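Long-range contact in sarcolemmal membrane-associated protein (Homo sapiens, PDB 6AR0), which joins the STRIPAK phosphatase-kinase core in a complex that dephosphorylates STK3 and inhibits Hippo signaling, and is represented here by its FHA domain: residues A[2-14]-A[18-30]. Residues are numbered along the deposited sequence; the frame is centred on the assembly and turned at random.
Sequences PSALAIFTCRPNS and QERHVYLDEPIKI
Phe8 and Val22 meet on the buried face of an antiparallel strand pair whose other face is partly open to solvent, a division of labour common in beta sandwiches. The Phe8 ring, swung beside its own backbone N (chi1 -69°), crosses Val22 with its CD2 3.8 Å from Val22 CG2. Next along this face, Ala6 CB touches Leu24 CD1, while Arg20 packs its CB against Phe8 CB and sends its guanidinium away to the carbonyls of Asn43 and Thr45. Paired backbone bonds join Ala6 with Val22 and Phe8 with Arg20; the one from Ala6 N to Val22 O is nearly straight (176°). Strands 5-10 and 20-23 thus form the N-terminal hairpin of the FHA domain, and strand 117-128 flanks 5-10 on its other edge. The face carrying Leu5, Ile7, His21 and Tyr23 is more solvent-exposed, its side chains touching in separate pairs. Leu5 CD1 sits over one face of the Tyr23 ring, 3.9 Å from its centroid, a CH-pi contact. His21 NE2 donates to Glu19 OE2 (2.8 Å), which lies in the plane of the imidazole, and Ile7 CG2 rests near both residues. At the hairpin's open end Ser3 OG gives a short bond (2.6 Å) to Asp25 OD1, arriving from above the carboxylate plane; an alanine here would probably leave that carboxylate less firmly oriented, tied to segment 2-14 mainly through the water that bridges Asp25 OD1 and Ala4 N.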
loop_
_atom_site.group_PDB
_atom_site.type_symbol
_atom_site.label_atom_id
_atom_site.label_comp_id
_atom_site.label_asym_id
_atom_site.label_seq_id
_atom_site.Cartn_x
_atom_site.Cartn_y
_atom_site.Cartn_z
ATOM N N PRO A 2 -14.892 -17.218 4.231
ATOM C CA PRO A 2 -14.431 -16.423 3.089
ATOM C C PRO A 2 -14.033 -15.018 3.480
ATOM O O PRO A 2 -14.673 -14.376 4.310
ATOM C CB PRO A 2 -15.650 -16.377 2.168
ATOM C CG PRO A 2 -16.814 -16.650 3.052
ATOM C CD PRO A 2 -16.309 -17.593 4.098
ATOM N N SER A 3 -12.972 -14.541 2.847
ATOM C CA SER A 3 -12.454 -13.214 3.123
ATOM C C SER A 3 -11.708 -12.758 1.880
ATOM O O SER A 3 -10.838 -13.490 1.393
ATOM C CB SER A 3 -11.481 -13.295 4.307
ATOM O OG SER A 3 -11.110 -12.019 4.774
ATOM N N ALA A 4 -11.985 -11.531 1.410
ATOM C CA ALA A 4 -11.189 -10.929 0.338
ATOM C C ALA A 4 -9.750 -10.750 0.806
ATOM O O ALA A 4 -9.478 -10.538 1.988
ATOM C CB ALA A 4 -11.760 -9.572 -0.076
ATOM N N LEU A 5 -8.822 -10.808 -0.140
ATOM C CA LEU A 5 -7.407 -10.898 0.185
ATOM C C LEU A 5 -6.588 -10.041 -0.770
ATOM O O LEU A 5 -6.789 -10.081 -1.991
ATOM C CB LEU A 5 -6.935 -12.358 0.059
ATOM C CG LEU A 5 -5.439 -12.659 0.137
ATOM C CD1 LEU A 5 -4.867 -12.282 1.497
ATOM C CD2 LEU A 5 -5.178 -14.119 -0.173
ATOM N N ALA A 6 -5.637 -9.303 -0.203
ATOM C CA ALA A 6 -4.590 -8.618 -0.951
ATOM C C ALA A 6 -3.249 -9.191 -0.533
ATOM O O ALA A 6 -2.910 -9.184 0.659
ATOM C CB ALA A 6 -4.592 -7.121 -0.654
ATOM N N ILE A 7 -2.480 -9.673 -1.504
ATOM C CA ILE A 7 -1.123 -10.144 -1.261
ATOM C C ILE A 7 -0.160 -9.078 -1.754
ATOM O O ILE A 7 -0.212 -8.684 -2.921
ATOM C CB ILE A 7 -0.852 -11.482 -1.965
ATOM C CG1 ILE A 7 -1.785 -12.579 -1.424
ATOM C CG2 ILE A 7 0.619 -11.875 -1.792
ATOM C CD1 ILE A 7 -1.598 -13.946 -2.066
ATOM N N PHE A 8 0.701 -8.606 -0.858
ATOM C CA PHE A 8 1.729 -7.616 -1.173
ATOM C C PHE A 8 3.075 -8.325 -1.247
ATOM O O PHE A 8 3.497 -8.935 -0.265
ATOM C CB PHE A 8 1.852 -6.568 -0.061
ATOM C CG PHE A 8 0.681 -5.628 0.083
ATOM C CD1 PHE A 8 0.806 -4.312 -0.300
ATOM C CD2 PHE A 8 -0.509 -6.029 0.677
ATOM C CE1 PHE A 8 -0.240 -3.423 -0.134
ATOM C CE2 PHE A 8 -1.567 -5.136 0.850
ATOM C CZ PHE A 8 -1.419 -3.836 0.449
ATOM N N THR A 9 3.756 -8.239 -2.396
ATOM C CA THR A 9 5.092 -8.800 -2.544
ATOM C C THR A 9 6.086 -7.697 -2.864
ATOM O O THR A 9 5.790 -6.759 -3.609
ATOM C CB THR A 9 5.136 -9.882 -3.628
ATOM O OG1 THR A 9 4.605 -9.387 -4.849
ATOM C CG2 THR A 9 4.320 -11.069 -3.196
ATOM N N CYS A 10 7.283 -7.823 -2.320
ATOM C CA CYS A 10 8.296 -6.779 -2.380
ATOM C C CYS A 10 9.001 -6.770 -3.732
ATOM O O CYS A 10 9.601 -7.776 -4.132
ATOM C CB CYS A 10 9.285 -7.070 -1.258
ATOM S SG CYS A 10 10.636 -5.935 -1.026
ATOM N N ARG A 11 8.979 -5.624 -4.420
ATOM C CA ARG A 11 9.636 -5.467 -5.709
ATOM C C ARG A 11 11.129 -5.196 -5.535
ATOM O O ARG A 11 11.578 -4.805 -4.459
ATOM C CB ARG A 11 9.008 -4.298 -6.462
ATOM C CG ARG A 11 7.580 -4.552 -6.902
ATOM C CD ARG A 11 7.519 -5.264 -8.222
ATOM N NE ARG A 11 7.919 -4.390 -9.319
ATOM C CZ ARG A 11 7.853 -4.729 -10.604
ATOM N NH1 ARG A 11 7.410 -5.924 -10.976
ATOM N NH2 ARG A 11 8.225 -3.868 -11.534
ATOM N N PRO A 12 11.919 -5.372 -6.595
ATOM C CA PRO A 12 13.372 -5.253 -6.435
ATOM C C PRO A 12 13.861 -3.886 -6.021
ATOM O O PRO A 12 14.969 -3.794 -5.472
ATOM C CB PRO A 12 13.911 -5.621 -7.821
ATOM C CG PRO A 12 12.887 -6.419 -8.451
ATOM C CD PRO A 12 11.560 -5.954 -7.899
ATOM N N ASN A 13 13.127 -2.821 -6.322
ATOM C CA ASN A 13 13.545 -1.473 -5.976
ATOM C C ASN A 13 12.905 -0.976 -4.688
ATOM O O ASN A 13 12.938 0.231 -4.414
ATOM C CB ASN A 13 13.291 -0.510 -7.145
ATOM C CG ASN A 13 11.846 -0.501 -7.610
ATOM O OD1 ASN A 13 11.098 -1.447 -7.382
ATOM N ND2 ASN A 13 11.446 0.582 -8.268
ATOM N N SER A 14 12.349 -1.881 -3.889
ATOM C CA SER A 14 11.712 -1.520 -2.642
ATOM C C SER A 14 12.678 -1.596 -1.472
ATOM O O SER A 14 13.581 -2.439 -1.427
ATOM C CB SER A 14 10.594 -2.512 -2.354
ATOM O OG SER A 14 9.820 -2.147 -1.239
ATOM N N GLN A 18 8.749 -8.296 4.126
ATOM C CA GLN A 18 8.315 -9.662 3.884
ATOM C C GLN A 18 6.874 -9.686 3.387
ATOM O O GLN A 18 6.039 -8.871 3.794
ATOM C CB GLN A 18 8.460 -10.512 5.149
ATOM C CG GLN A 18 9.885 -10.575 5.682
ATOM C CD GLN A 18 10.883 -11.088 4.648
ATOM O OE1 GLN A 18 10.711 -12.169 4.080
ATOM N NE2 GLN A 18 11.933 -10.308 4.399
ATOM N N GLU A 19 6.589 -10.654 2.523
ATOM C CA GLU A 19 5.297 -10.758 1.857
ATOM C C GLU A 19 4.147 -10.719 2.855
ATOM O O GLU A 19 4.181 -11.377 3.903
ATOM C CB GLU A 19 5.273 -12.075 1.082
ATOM C CG GLU A 19 3.965 -12.396 0.394
ATOM C CD GLU A 19 4.084 -13.635 -0.480
ATOM O OE1 GLU A 19 5.199 -13.907 -0.987
ATOM O OE2 GLU A 19 3.081 -14.348 -0.640
ATOM N N ARG A 20 3.096 -9.979 2.496
ATOM C CA ARG A 20 1.939 -9.788 3.360
ATOM C C ARG A 20 0.715 -10.448 2.743
ATOM O O ARG A 20 0.471 -10.318 1.541
ATOM C CB ARG A 20 1.648 -8.302 3.584
ATOM C CG ARG A 20 2.856 -7.485 3.995
ATOM C CD ARG A 20 3.450 -7.976 5.317
ATOM N NE ARG A 20 4.623 -7.195 5.705
ATOM C CZ ARG A 20 4.586 -6.021 6.340
ATOM N NH1 ARG A 20 3.439 -5.474 6.698
ATOM N NH2 ARG A 20 5.710 -5.382 6.608
ATOM N N HIS A 21 -0.041 -11.159 3.573
ATOM C CA HIS A 21 -1.330 -11.746 3.209
ATOM C C HIS A 21 -2.379 -10.988 4.009
ATOM O O HIS A 21 -2.642 -11.318 5.161
ATOM C CB HIS A 21 -1.376 -13.255 3.510
ATOM C CG HIS A 21 -0.432 -14.058 2.675
ATOM N ND1 HIS A 21 -0.282 -15.423 2.815
ATOM C CD2 HIS A 21 0.414 -13.678 1.689
ATOM C CE1 HIS A 21 0.614 -15.845 1.938
ATOM N NE2 HIS A 21 1.041 -14.809 1.235
ATOM N N VAL A 22 -2.934 -9.943 3.403
ATOM C CA VAL A 22 -3.765 -8.964 4.107
ATOM C C VAL A 22 -5.222 -9.227 3.754
ATOM O O VAL A 22 -5.669 -8.920 2.647
ATOM C CB VAL A 22 -3.375 -7.520 3.752
ATOM C CG1 VAL A 22 -4.244 -6.525 4.519
ATOM C CG2 VAL A 22 -1.902 -7.264 4.027
ATOM N N TYR A 23 -5.982 -9.759 4.701
ATOM C CA TYR A 23 -7.404 -9.970 4.499
ATOM C C TYR A 23 -8.168 -8.665 4.692
ATOM O O TYR A 23 -7.838 -7.842 5.551
ATOM C CB TYR A 23 -7.901 -11.067 5.438
ATOM C CG TYR A 23 -7.328 -12.400 5.050
ATOM C CD1 TYR A 23 -7.856 -13.104 3.984
ATOM C CD2 TYR A 23 -6.235 -12.942 5.724
ATOM C CE1 TYR A 23 -7.320 -14.324 3.602
ATOM C CE2 TYR A 23 -5.696 -14.164 5.347
ATOM C CZ TYR A 23 -6.248 -14.847 4.300
ATOM O OH TYR A 23 -5.729 -16.073 3.929
ATOM N N LEU A 24 -9.178 -8.471 3.862
ATOM C CA LEU A 24 -9.880 -7.195 3.717
ATOM C C LEU A 24 -11.359 -7.312 4.088
ATOM O O LEU A 24 -12.244 -6.775 3.410
ATOM C CB LEU A 24 -9.718 -6.655 2.300
ATOM C CG LEU A 24 -8.280 -6.319 1.898
ATOM C CD1 LEU A 24 -8.239 -5.917 0.437
ATOM C CD2 LEU A 24 -7.688 -5.222 2.764
ATOM N N ASP A 25 -11.666 -7.999 5.183
ATOM C CA ASP A 25 -13.029 -7.955 5.703
ATOM C C ASP A 25 -13.442 -6.532 6.030
ATOM O O ASP A 25 -14.635 -6.206 5.987
ATOM C CB ASP A 25 -13.157 -8.815 6.962
ATOM C CG ASP A 25 -13.140 -10.303 6.673
ATOM O OD1 ASP A 25 -13.297 -10.716 5.498
ATOM O OD2 ASP A 25 -12.998 -11.078 7.644
ATOM N N GLU A 26 -12.487 -5.700 6.420
ATOM C CA GLU A 26 -12.713 -4.277 6.627
ATOM C C GLU A 26 -11.490 -3.512 6.134
ATOM O O GLU A 26 -10.442 -4.107 5.871
ATOM C CB GLU A 26 -12.998 -3.958 8.092
ATOM C CG GLU A 26 -11.828 -4.219 8.996
ATOM C CD GLU A 26 -12.193 -4.096 10.462
ATOM O OE1 GLU A 26 -11.324 -4.364 11.317
ATOM O OE2 GLU A 26 -13.351 -3.730 10.760
ATOM N N PRO A 27 -11.598 -2.203 5.971
ATOM C CA PRO A 27 -10.465 -1.439 5.441
ATOM C C PRO A 27 -9.246 -1.554 6.336
ATOM O O PRO A 27 -9.351 -1.553 7.571
ATOM C CB PRO A 27 -11.006 -0.005 5.391
ATOM C CG PRO A 27 -12.489 -0.175 5.256
ATOM C CD PRO A 27 -12.802 -1.363 6.111
ATOM N N ILE A 28 -8.079 -1.622 5.703
ATOM C CA ILE A 28 -6.809 -1.780 6.398
ATOM C C ILE A 28 -5.959 -0.531 6.198
ATOM O O ILE A 28 -5.776 -0.061 5.067
ATOM C CB ILE A 28 -6.084 -3.047 5.905
ATOM C CG1 ILE A 28 -6.893 -4.307 6.269
ATOM C CG2 ILE A 28 -4.669 -3.133 6.477
ATOM C CD1 ILE A 28 -7.104 -4.538 7.762
ATOM N N LYS A 29 -5.429 -0.012 7.303
ATOM C CA LYS A 29 -4.519 1.117 7.255
ATOM C C LYS A 29 -3.160 0.680 6.720
ATOM O O LYS A 29 -2.640 -0.392 7.064
ATOM C CB LYS A 29 -4.344 1.705 8.650
ATOM C CG LYS A 29 -3.679 3.076 8.625
ATOM C CD LYS A 29 -3.877 3.836 9.922
ATOM C CE LYS A 29 -2.827 3.438 10.922
ATOM N NZ LYS A 29 -2.976 4.224 12.176
ATOM N N ILE A 30 -2.606 1.508 5.850
ATOM C CA ILE A 30 -1.216 1.426 5.419
ATOM C C ILE A 30 -0.460 2.534 6.128
ATOM O O ILE A 30 -0.900 3.689 6.117
ATOM C CB ILE A 30 -1.122 1.604 3.899
ATOM C CG1 ILE A 30 -1.852 0.447 3.201
ATOM C CG2 ILE A 30 0.330 1.688 3.453
ATOM C CD1 ILE A 30 -2.487 0.805 1.896
HETATM O O HOH W 1 -14.068 -10.247 2.890
#